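PDB 5J72: putative N-acetylmuramoyl-L-alanine amidase,autolysin cwp6 from Peptoclostridium difficile, which probably hydrolyses the amide bond between N-acetylmuramic acid and L-alanine in peptidoglycan as a zinc-dependent autolysin, and carries CWB2 modules that anchor it to the cell wall. Local coordinates for residues G473-K478 with A605-K610; I529-S534 with S611-L616; N539-Y544 with K564-K569. One frame throughout, in Å; residues are numbered along the deposited sequence.

Contact 1 (G473-K478 with A605-K610). With ZN (zinc ion), chain I.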
loop_
_atom_site.group_PDB
_atom_site.type_symbol
_atom_site.label_atom_id
_atom_site.label_comp_id
_atom_site.label_asym_id
_atom_site.label_seq_id
_atom_site.Cartn_x
_atom_site.Cartn_y
_atom_site.Cartn_z
ATOM N N GLY A 473 -10.122 -27.562 -2.560
ATOM C CA GLY A 473 -9.108 -27.660 -1.515
ATOM C C GLY A 473 -9.640 -27.403 -0.116
ATOM O O GLY A 473 -8.870 -27.100 0.788
ATOM N N GLY A 474 -10.964 -27.558 0.092
ATOM C CA GLY A 474 -11.537 -27.278 1.406
ATOM C C GLY A 474 -12.184 -25.906 1.311
ATOM O O GLY A 474 -11.560 -24.917 0.889
ATOM N N ALA A 475 -13.429 -25.839 1.693
ATOM C CA ALA A 475 -14.147 -24.599 1.582
ATOM C C ALA A 475 -14.999 -24.389 2.787
ATOM O O ALA A 475 -15.644 -25.333 3.311
ATOM C CB ALA A 475 -15.043 -24.647 0.313
ATOM N N GLN A 476 -15.007 -23.128 3.248
ATOM C CA GLN A 476 -15.817 -22.720 4.376
ATOM C C GLN A 476 -16.668 -21.567 3.922
ATOM O O GLN A 476 -16.124 -20.585 3.398
ATOM C CB GLN A 476 -14.927 -22.252 5.529
ATOM C CG GLN A 476 -14.263 -23.432 6.263
ATOM C CD GLN A 476 -13.476 -22.898 7.422
ATOM O OE1 GLN A 476 -12.390 -22.333 7.244
ATOM N NE2 GLN A 476 -14.002 -23.020 8.634
ATOM N N GLU A 477 -17.986 -21.644 4.138
ATOM C CA GLU A 477 -18.882 -20.559 3.740
ATOM C C GLU A 477 -18.401 -19.166 4.277
ATOM O O GLU A 477 -18.451 -18.168 3.528
ATOM C CB GLU A 477 -20.294 -20.862 4.263
ATOM C CG GLU A 477 -21.327 -19.785 3.887
ATOM C CD GLU A 477 -22.731 -20.115 4.408
ATOM O OE1 GLU A 477 -23.649 -19.325 4.163
ATOM O OE2 GLU A 477 -22.911 -21.152 5.079
ATOM N N LYS A 478 -17.975 -19.080 5.556
ATOM C CA LYS A 478 -17.572 -17.782 6.134
ATOM C C LYS A 478 -16.417 -17.114 5.366
ATOM O O LYS A 478 -16.314 -15.874 5.346
ATOM C CB LYS A 478 -17.206 -17.932 7.634
ATOM C CG LYS A 478 -15.841 -18.621 7.892
ATOM C CD LYS A 478 -15.410 -18.358 9.380
ATOM C CE LYS A 478 -14.311 -19.285 9.865
ATOM N NZ LYS A 478 -13.729 -18.741 11.152
ATOM N N ALA A 605 -24.288 -19.867 -4.482
ATOM C CA ALA A 605 -24.074 -21.158 -5.112
ATOM C C ALA A 605 -24.034 -22.202 -3.984
ATOM O O ALA A 605 -24.021 -21.825 -2.800
ATOM C CB ALA A 605 -22.729 -21.141 -5.821
ATOM N N PHE A 606 -24.048 -23.505 -4.346
ATOM C CA PHE A 606 -23.972 -24.587 -3.360
ATOM C C PHE A 606 -22.530 -24.831 -3.192
ATOM O O PHE A 606 -21.868 -25.237 -4.140
ATOM C CB PHE A 606 -24.698 -25.874 -3.843
ATOM C CG PHE A 606 -26.177 -25.809 -3.540
ATOM C CD1 PHE A 606 -26.996 -24.899 -4.192
ATOM C CD2 PHE A 606 -26.731 -26.596 -2.544
ATOM C CE1 PHE A 606 -28.333 -24.776 -3.855
ATOM C CE2 PHE A 606 -28.074 -26.466 -2.208
ATOM C CZ PHE A 606 -28.864 -25.554 -2.867
ATOM N N ILE A 607 -22.012 -24.582 -1.968
ATOM C CA ILE A 607 -20.573 -24.735 -1.687
ATOM C C ILE A 607 -20.125 -26.227 -1.678
ATOM O O ILE A 607 -18.918 -26.491 -1.715
ATOM C CB ILE A 607 -20.238 -24.032 -0.319
ATOM C CG1 ILE A 607 -18.752 -23.613 -0.316
ATOM C CG2 ILE A 607 -20.544 -24.967 0.904
ATOM C CD1 ILE A 607 -18.472 -22.627 0.814
ATOM N N ASP A 608 -21.097 -27.169 -1.664
ATOM C CA ASP A 608 -20.847 -28.628 -1.689
ATOM C C ASP A 608 -21.246 -29.184 -3.064
ATOM O O ASP A 608 -21.388 -30.395 -3.207
ATOM C CB ASP A 608 -21.658 -29.366 -0.579
ATOM C CG ASP A 608 -23.165 -29.067 -0.635
ATOM O OD1 ASP A 608 -23.936 -29.726 0.105
ATOM O OD2 ASP A 608 -23.576 -28.164 -1.426
ATOM N N ASN A 609 -21.450 -28.325 -4.084
ATOM C CA ASN A 609 -21.753 -28.862 -5.430
ATOM C C ASN A 609 -20.539 -28.602 -6.349
ATOM O O ASN A 609 -20.170 -27.451 -6.573
ATOM C CB ASN A 609 -23.011 -28.245 -6.036
ATOM C CG ASN A 609 -23.242 -28.783 -7.431
ATOM O OD1 ASN A 609 -22.752 -28.198 -8.418
ATOM N ND2 ASN A 609 -23.942 -29.914 -7.593
ATOM N N LYS A 610 -19.914 -29.664 -6.876
ATOM C CA LYS A 610 -18.721 -29.514 -7.718
ATOM C C LYS A 610 -18.925 -28.659 -8.967
ATOM O O LYS A 610 -18.042 -27.871 -9.316
ATOM C CB LYS A 610 -18.223 -30.888 -8.163
ATOM C CG LYS A 610 -16.699 -30.922 -8.172
ATOM C CD LYS A 610 -16.134 -31.772 -9.296
ATOM C CE LYS A 610 -14.651 -31.565 -9.334
ATOM N NZ LYS A 610 -14.306 -30.527 -10.331
HETATM ZN ZN ZN I . -25.428 -19.324 5.479
HETATM O O HOH W 1 -25.386 -21.586 6.103
HETATM O O HOH W 2 -27.239 -19.314 6.648
HETATM O O HOH W 3 -26.533 -20.318 3.913
#
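I607 packs on the CB of A475, the backbone at the Q476-E477 peptide and, more loosely, the CB of E477; the contact is made by its CG1-CD1 branch. CG1 stands anti to the backbone N (chi1 -154°), and chi2 keeps the branch extended, which carries CD1 to the start of helix 477-494. CD1 of I607 lies 3.5 Å from N of E477 and 3.7 Å from C of Q476, so the methyl is pressed against the peptide link between the N-cap residue Q476 and the first helical residue. Lower on the same branch, CG1 of I607 meets CB of A475 at 3.9 Å. A475 directs its CB toward I607, whereas Q476 turns its own away, as expected for neighbouring residues of the short strand 475-476.

The side chain of E477 runs a different course. Brushed by I607 at its root, CB of E477 to CD1 of I607 at 4.3 Å, it has all three torsions close to 180°, a fully extended chain that delivers the carboxylate to the zinc ion. OE1 of E477 binds zinc at 2.2 Å while OE2 stays 3.1 Å from it, so the carboxylate binds monodentately. OE2 instead accepts a hydrogen bond from water 1 at 2.7 Å and another from the backbone N of A467, and OE1 also receives Y531 N. H460 and H530 complete the protein ligands of the metal.

On the other segment, a type I turn from F606 to N609, closed by N609 N to F606 O at 3.1 Å, holds I607 at its corner. Chemically, the contact pairs an isoleucine methyl set against the helix's first peptide with a carboxylate whose two oxygens are both engaged, which would restrict its rotation and keep OE1 directed at the zinc ion.

Contact 2 (I529-S534 with S611-L616). With ZN (zinc ion), chain I.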
loop_
_atom_site.group_PDB
_atom_site.type_symbol
_atom_site.label_atom_id
_atom_site.label_comp_id
_atom_site.label_asym_id
_atom_site.label_seq_id
_atom_site.Cartn_x
_atom_site.Cartn_y
_atom_site.Cartn_z
ATOM N N ILE A 529 -24.970 -12.161 2.226
ATOM C CA ILE A 529 -24.387 -13.016 1.227
ATOM C C ILE A 529 -24.011 -14.311 1.887
ATOM O O ILE A 529 -23.244 -14.316 2.858
ATOM C CB ILE A 529 -23.123 -12.311 0.592
ATOM C CG1 ILE A 529 -23.610 -11.076 -0.232
ATOM C CG2 ILE A 529 -22.372 -13.254 -0.375
ATOM C CD1 ILE A 529 -22.462 -10.216 -0.773
ATOM N N HIS A 530 -24.531 -15.401 1.352
ATOM C CA HIS A 530 -24.347 -16.741 1.896
ATOM C C HIS A 530 -24.060 -17.772 0.796
ATOM O O HIS A 530 -24.170 -17.453 -0.390
ATOM C CB HIS A 530 -25.641 -17.149 2.633
ATOM C CG HIS A 530 -25.801 -16.472 3.966
ATOM N ND1 HIS A 530 -25.619 -17.156 5.176
ATOM C CD2 HIS A 530 -26.102 -15.175 4.266
ATOM C CE1 HIS A 530 -25.801 -16.250 6.131
ATOM N NE2 HIS A 530 -26.093 -15.041 5.654
ATOM N N TYR A 531 -23.653 -19.001 1.185
ATOM C CA TYR A 531 -23.443 -20.097 0.232
ATOM C C TYR A 531 -24.337 -21.269 0.706
ATOM O O TYR A 531 -24.459 -21.473 1.918
ATOM C CB TYR A 531 -21.970 -20.496 0.162
ATOM C CG TYR A 531 -21.220 -19.578 -0.776
ATOM C CD1 TYR A 531 -20.955 -19.954 -2.089
ATOM C CD2 TYR A 531 -20.831 -18.302 -0.370
ATOM C CE1 TYR A 531 -20.341 -19.080 -2.980
ATOM C CE2 TYR A 531 -20.212 -17.420 -1.257
ATOM C CZ TYR A 531 -19.975 -17.810 -2.561
ATOM O OH TYR A 531 -19.371 -16.936 -3.440
ATOM N N ASN A 532 -25.005 -21.982 -0.225
ATOM C CA ASN A 532 -25.940 -23.075 0.109
ATOM C C ASN A 532 -25.231 -24.388 0.295
ATOM O O ASN A 532 -24.031 -24.500 0.034
ATOM C CB ASN A 532 -26.961 -23.294 -1.006
ATOM C CG ASN A 532 -28.339 -23.005 -0.552
ATOM O OD1 ASN A 532 -28.692 -23.368 0.569
ATOM N ND2 ASN A 532 -29.176 -22.311 -1.328
ATOM N N ALA A 533 -26.003 -25.395 0.742
ATOM C CA ALA A 533 -25.504 -26.773 0.967
ATOM C C ALA A 533 -26.723 -27.700 1.104
ATOM O O ALA A 533 -27.811 -27.232 1.375
ATOM C CB ALA A 533 -24.664 -26.854 2.266
ATOM N N SER A 534 -26.524 -28.972 0.909
ATOM C CA SER A 534 -27.530 -30.007 1.087
ATOM C C SER A 534 -26.631 -31.261 1.177
ATOM O O SER A 534 -26.343 -31.740 2.260
ATOM C CB SER A 534 -28.525 -30.026 -0.078
ATOM O OG SER A 534 -27.946 -30.258 -1.354
ATOM N N SER A 611 -20.045 -28.814 -9.654
ATOM C CA SER A 611 -20.262 -28.003 -10.855
ATOM C C SER A 611 -20.281 -26.451 -10.506
ATOM O O SER A 611 -19.648 -25.660 -11.202
ATOM C CB SER A 611 -21.563 -28.426 -11.523
ATOM O OG SER A 611 -21.844 -27.593 -12.639
ATOM N N ASP A 612 -20.991 -26.061 -9.416
ATOM C CA ASP A 612 -21.074 -24.668 -8.942
ATOM C C ASP A 612 -19.703 -24.183 -8.516
ATOM O O ASP A 612 -19.253 -23.140 -8.972
ATOM C CB ASP A 612 -22.038 -24.566 -7.736
ATOM C CG ASP A 612 -23.507 -24.608 -8.080
ATOM O OD1 ASP A 612 -24.341 -24.486 -7.154
ATOM O OD2 ASP A 612 -23.833 -24.751 -9.278
ATOM N N MET A 613 -19.014 -24.958 -7.634
ATOM C CA MET A 613 -17.694 -24.574 -7.103
ATOM C C MET A 613 -16.602 -24.521 -8.157
ATOM O O MET A 613 -15.631 -23.772 -8.002
ATOM C CB MET A 613 -17.290 -25.536 -5.975
ATOM C CG MET A 613 -18.181 -25.362 -4.787
ATOM S SD MET A 613 -17.814 -23.718 -4.043
ATOM C CE MET A 613 -19.214 -22.907 -4.441
ATOM N N ASP A 614 -16.742 -25.321 -9.246
ATOM C CA ASP A 614 -15.754 -25.260 -10.335
ATOM C C ASP A 614 -15.784 -23.812 -10.988
ATOM O O ASP A 614 -14.784 -23.347 -11.545
ATOM C CB ASP A 614 -16.098 -26.329 -11.416
ATOM C CG ASP A 614 -15.606 -27.728 -11.059
ATOM O OD1 ASP A 614 -14.841 -27.862 -10.064
ATOM O OD2 ASP A 614 -15.985 -28.691 -11.767
ATOM N N LYS A 615 -16.933 -23.125 -10.913
ATOM C CA LYS A 615 -17.022 -21.778 -11.467
ATOM C C LYS A 615 -16.538 -20.722 -10.426
ATOM O O LYS A 615 -16.519 -19.519 -10.731
ATOM C CB LYS A 615 -18.464 -21.462 -11.891
ATOM C CG LYS A 615 -18.944 -22.316 -13.068
ATOM C CD LYS A 615 -20.449 -22.348 -13.119
ATOM C CE LYS A 615 -20.934 -23.317 -14.166
ATOM N NZ LYS A 615 -20.966 -24.708 -13.623
ATOM N N LEU A 616 -16.159 -21.171 -9.221
ATOM C CA LEU A 616 -15.670 -20.263 -8.158
ATOM C C LEU A 616 -14.332 -20.762 -7.554
ATOM O O LEU A 616 -14.033 -20.498 -6.384
ATOM C CB LEU A 616 -16.714 -20.192 -7.036
ATOM C CG LEU A 616 -18.051 -19.674 -7.467
ATOM C CD1 LEU A 616 -19.124 -20.084 -6.448
ATOM C CD2 LEU A 616 -17.944 -18.181 -7.609
HETATM ZN ZN ZN I . -25.428 -19.324 5.479
HETATM O O HOH W 3 -26.533 -20.318 3.913
HETATM O O HOH W 2 -27.239 -19.314 6.648
HETATM O O HOH W 1 -25.386 -21.586 6.103
#
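Y531 supplies the apolar part of the contact, its ring touching both M613 and L616. CD1 of L616 lies at the ring's edge, near its plane, 3.8 Å from CE1 of Y531; these two side chains approach from opposite directions. M613 comes in at a slant, its CE 4.2 Å from CD1 of Y531. Bends at chi2 (-69°) and chi3 (110°) fold the thioether round, bringing its terminal methyl nearer to the ring than the direction of its CB would suggest. M625 of helix 619-637 packs on both Y531 and L616.

Polar bonds are made away from the apolar touch. Y531 OH is hydrogen-bonded to OG1 of T484 on helix 477-494, tying the far end of the ring to a second helix. Internal to 611-616, K615 NZ donates to O of S611 at 2.9 Å, from above the carbonyl plane (63° out of it).

Metal coordination belongs to H530, the residue before Y531: its ND1 binds the zinc ion at 2.2 Å. H530 thereby joins H460 and E477 in the His-Glu-His zinc site of Amidase_3 enzymes, here at the C-terminal end of strand 525-532.

Contact 3 (N539-Y544 with K564-K569)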
loop_
_atom_site.group_PDB
_atom_site.type_symbol
_atom_site.label_atom_id
_atom_site.label_comp_id
_atom_site.label_asym_id
_atom_site.label_seq_id
_atom_site.Cartn_x
_atom_site.Cartn_y
_atom_site.Cartn_z
ATOM N N ASN A 539 -27.744 -27.604 -6.256
ATOM C CA ASN A 539 -26.830 -26.766 -7.036
ATOM C C ASN A 539 -27.657 -25.598 -7.567
ATOM O O ASN A 539 -28.888 -25.707 -7.655
ATOM C CB ASN A 539 -26.161 -27.544 -8.203
ATOM C CG ASN A 539 -27.150 -28.011 -9.272
ATOM O OD1 ASN A 539 -27.689 -29.121 -9.165
ATOM N ND2 ASN A 539 -27.489 -27.206 -10.286
ATOM N N GLY A 540 -26.983 -24.481 -7.897
ATOM C CA GLY A 540 -27.671 -23.302 -8.405
ATOM C C GLY A 540 -27.662 -22.137 -7.425
ATOM O O GLY A 540 -27.082 -22.216 -6.336
ATOM N N VAL A 541 -28.344 -21.047 -7.829
ATOM C CA VAL A 541 -28.429 -19.798 -7.077
ATOM C C VAL A 541 -29.902 -19.494 -6.776
ATOM O O VAL A 541 -30.790 -19.769 -7.607
ATOM C CB VAL A 541 -27.755 -18.658 -7.943
ATOM C CG1 VAL A 541 -28.364 -18.603 -9.342
ATOM C CG2 VAL A 541 -27.962 -17.286 -7.299
ATOM N N GLU A 542 -30.174 -18.941 -5.583
ATOM C CA GLU A 542 -31.515 -18.523 -5.176
ATOM C C GLU A 542 -31.358 -17.348 -4.270
ATOM O O GLU A 542 -30.314 -17.216 -3.635
ATOM C CB GLU A 542 -32.255 -19.632 -4.418
ATOM C CG GLU A 542 -31.440 -20.165 -3.233
ATOM C CD GLU A 542 -32.102 -21.435 -2.625
ATOM O OE1 GLU A 542 -32.807 -22.172 -3.382
ATOM O OE2 GLU A 542 -31.935 -21.670 -1.411
ATOM N N ILE A 543 -32.347 -16.506 -4.207
ATOM C CA ILE A 543 -32.254 -15.369 -3.333
ATOM C C ILE A 543 -33.561 -15.307 -2.559
ATOM O O ILE A 543 -34.620 -15.459 -3.159
ATOM C CB ILE A 543 -32.032 -14.090 -4.202
ATOM C CG1 ILE A 543 -30.710 -14.263 -5.079
ATOM C CG2 ILE A 543 -31.982 -12.840 -3.289
ATOM C CD1 ILE A 543 -30.355 -13.074 -5.899
ATOM N N TYR A 544 -33.504 -15.053 -1.264
ATOM C CA TYR A 544 -34.694 -14.883 -0.451
ATOM C C TYR A 544 -35.031 -13.456 -0.329
ATOM O O TYR A 544 -34.114 -12.624 -0.165
ATOM C CB TYR A 544 -34.449 -15.432 0.960
ATOM C CG TYR A 544 -34.414 -16.931 0.928
ATOM C CD1 TYR A 544 -33.228 -17.607 0.741
ATOM C CD2 TYR A 544 -35.595 -17.678 1.006
ATOM C CE1 TYR A 544 -33.198 -18.985 0.623
ATOM C CE2 TYR A 544 -35.574 -19.052 0.882
ATOM C CZ TYR A 544 -34.374 -19.703 0.688
ATOM O OH TYR A 544 -34.328 -21.062 0.524
ATOM N N LYS A 564 -30.539 -12.096 -11.934
ATOM C CA LYS A 564 -30.258 -11.887 -13.370
ATOM C C LYS A 564 -28.745 -11.631 -13.551
ATOM O O LYS A 564 -28.101 -12.308 -14.359
ATOM C CB LYS A 564 -31.053 -10.653 -13.841
ATOM C CG LYS A 564 -30.849 -10.323 -15.317
ATOM C CD LYS A 564 -31.799 -9.202 -15.786
ATOM C CE LYS A 564 -32.156 -9.344 -17.303
ATOM N NZ LYS A 564 -32.361 -8.011 -17.977
ATOM N N ARG A 565 -28.159 -10.673 -12.760
ATOM C CA ARG A 565 -26.708 -10.385 -12.992
ATOM C C ARG A 565 -25.817 -11.577 -12.714
ATOM O O ARG A 565 -24.862 -11.806 -13.444
ATOM C CB ARG A 565 -26.288 -9.178 -12.177
ATOM C CG ARG A 565 -27.035 -7.894 -12.613
ATOM C CD ARG A 565 -26.850 -7.596 -14.132
ATOM N NE ARG A 565 -27.238 -6.206 -14.335
ATOM C CZ ARG A 565 -26.972 -5.515 -15.436
ATOM N NH1 ARG A 565 -27.326 -4.244 -15.522
ATOM N NH2 ARG A 565 -26.368 -6.097 -16.461
ATOM N N ILE A 566 -26.122 -12.373 -11.669
ATOM C CA ILE A 566 -25.266 -13.510 -11.399
ATOM C C ILE A 566 -25.290 -14.469 -12.572
ATOM O O ILE A 566 -24.248 -14.957 -13.046
ATOM C CB ILE A 566 -25.748 -14.238 -10.114
ATOM C CG1 ILE A 566 -25.469 -13.329 -8.890
ATOM C CG2 ILE A 566 -25.023 -15.624 -9.982
ATOM C CD1 ILE A 566 -25.996 -13.979 -7.590
ATOM N N LEU A 567 -26.523 -14.755 -13.047
ATOM C CA LEU A 567 -26.687 -15.696 -14.142
ATOM C C LEU A 567 -26.043 -15.164 -15.437
ATOM O O LEU A 567 -25.706 -15.977 -16.281
ATOM C CB LEU A 567 -28.174 -16.006 -14.296
ATOM C CG LEU A 567 -28.717 -16.881 -13.108
ATOM C CD1 LEU A 567 -30.248 -16.943 -13.098
ATOM C CD2 LEU A 567 -28.139 -18.288 -13.245
ATOM N N GLU A 568 -25.847 -13.831 -15.588
ATOM C CA GLU A 568 -25.175 -13.302 -16.792
ATOM C C GLU A 568 -23.722 -13.799 -16.864
ATOM O O GLU A 568 -23.178 -13.832 -17.964
ATOM C CB GLU A 568 -25.228 -11.724 -16.814
ATOM C CG GLU A 568 -26.655 -11.249 -17.089
ATOM C CD GLU A 568 -26.820 -9.719 -17.206
ATOM O OE1 GLU A 568 -25.845 -8.969 -16.971
ATOM O OE2 GLU A 568 -27.973 -9.277 -17.547
ATOM N N LYS A 569 -23.070 -14.217 -15.730
ATOM C CA LYS A 569 -21.652 -14.660 -15.770
ATOM C C LYS A 569 -21.455 -16.046 -15.287
ATOM O O LYS A 569 -20.356 -16.560 -15.363
ATOM C CB LYS A 569 -20.732 -13.806 -14.860
ATOM C CG LYS A 569 -20.762 -12.347 -15.166
ATOM C CD LYS A 569 -19.923 -12.013 -16.368
ATOM C CE LYS A 569 -20.689 -10.981 -17.147
ATOM N NZ LYS A 569 -19.831 -10.269 -18.120
#
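V541 makes the apolar contact with both of its methyls, one to each of two consecutive helix residues. CG2 of V541 meets CD1 of I566 at 3.9 Å, and CG1 of V541 meets CD2 of L567, likewise at 3.9 Å. The valine's torsion explains this division: CG2 is anti to the backbone N while CG1 sits between N and the carbonyl carbon (chi1 53°), leaving the two methyls spread toward different neighbours. I566 aims its CB at the strand, and its CG1-CD1 branch is extended (chi2 177°), so that only the terminal methyl arrives. For L567 it is the end of the chain that comes close. The closest CA atoms, those of V541 and I566, are 8.3 Å apart, a gap bridged by side chains. L563, one helical turn before L567, also packs on V541, and I566 also touches M625 and I629 of helix 619-637.

On the helix, NH2 of R565 forms a salt bridge with OE1 of E568 at 3.0 Å; the acceptor is in the guanidinium plane and uses its syn lone pair, with an N-H...O angle of 159°. NE of R565 pairs with D635. On the strand, Y544 OH donates to OE2 of E542 at 3.1 Å, from above the carboxylate plane, while R575 and K578 bind OE1.

The chemistry thus separates by face: between strand 541-544 and helix 554-569 the beta-alpha-beta unit is joined by aliphatic methyls, and the buried carboxylate of E542 is balanced by basic residues, which would probably keep it ionised.

All three contacts belong to the amidase catalytic domain, and contacts 1 and 2 share the zinc ion and its three waters. Their centres lie 5 Å apart: OE1 of E477 comes within 3.1 Å of ND1 of H530 at the metal, and O of A605 is 2.8 Å from N of N532, a probable hydrogen bond between neighbouring sheet strands. Contact 3 stands further off, its centre 11 Å from that of contact 2 and 16 Å from that of contact 1, with the V541 side chain about 13 Å from zinc. D612 connects it to the others, OD1 of D612 lying 2.7 Å from N of G540 and also accepting from F606 N.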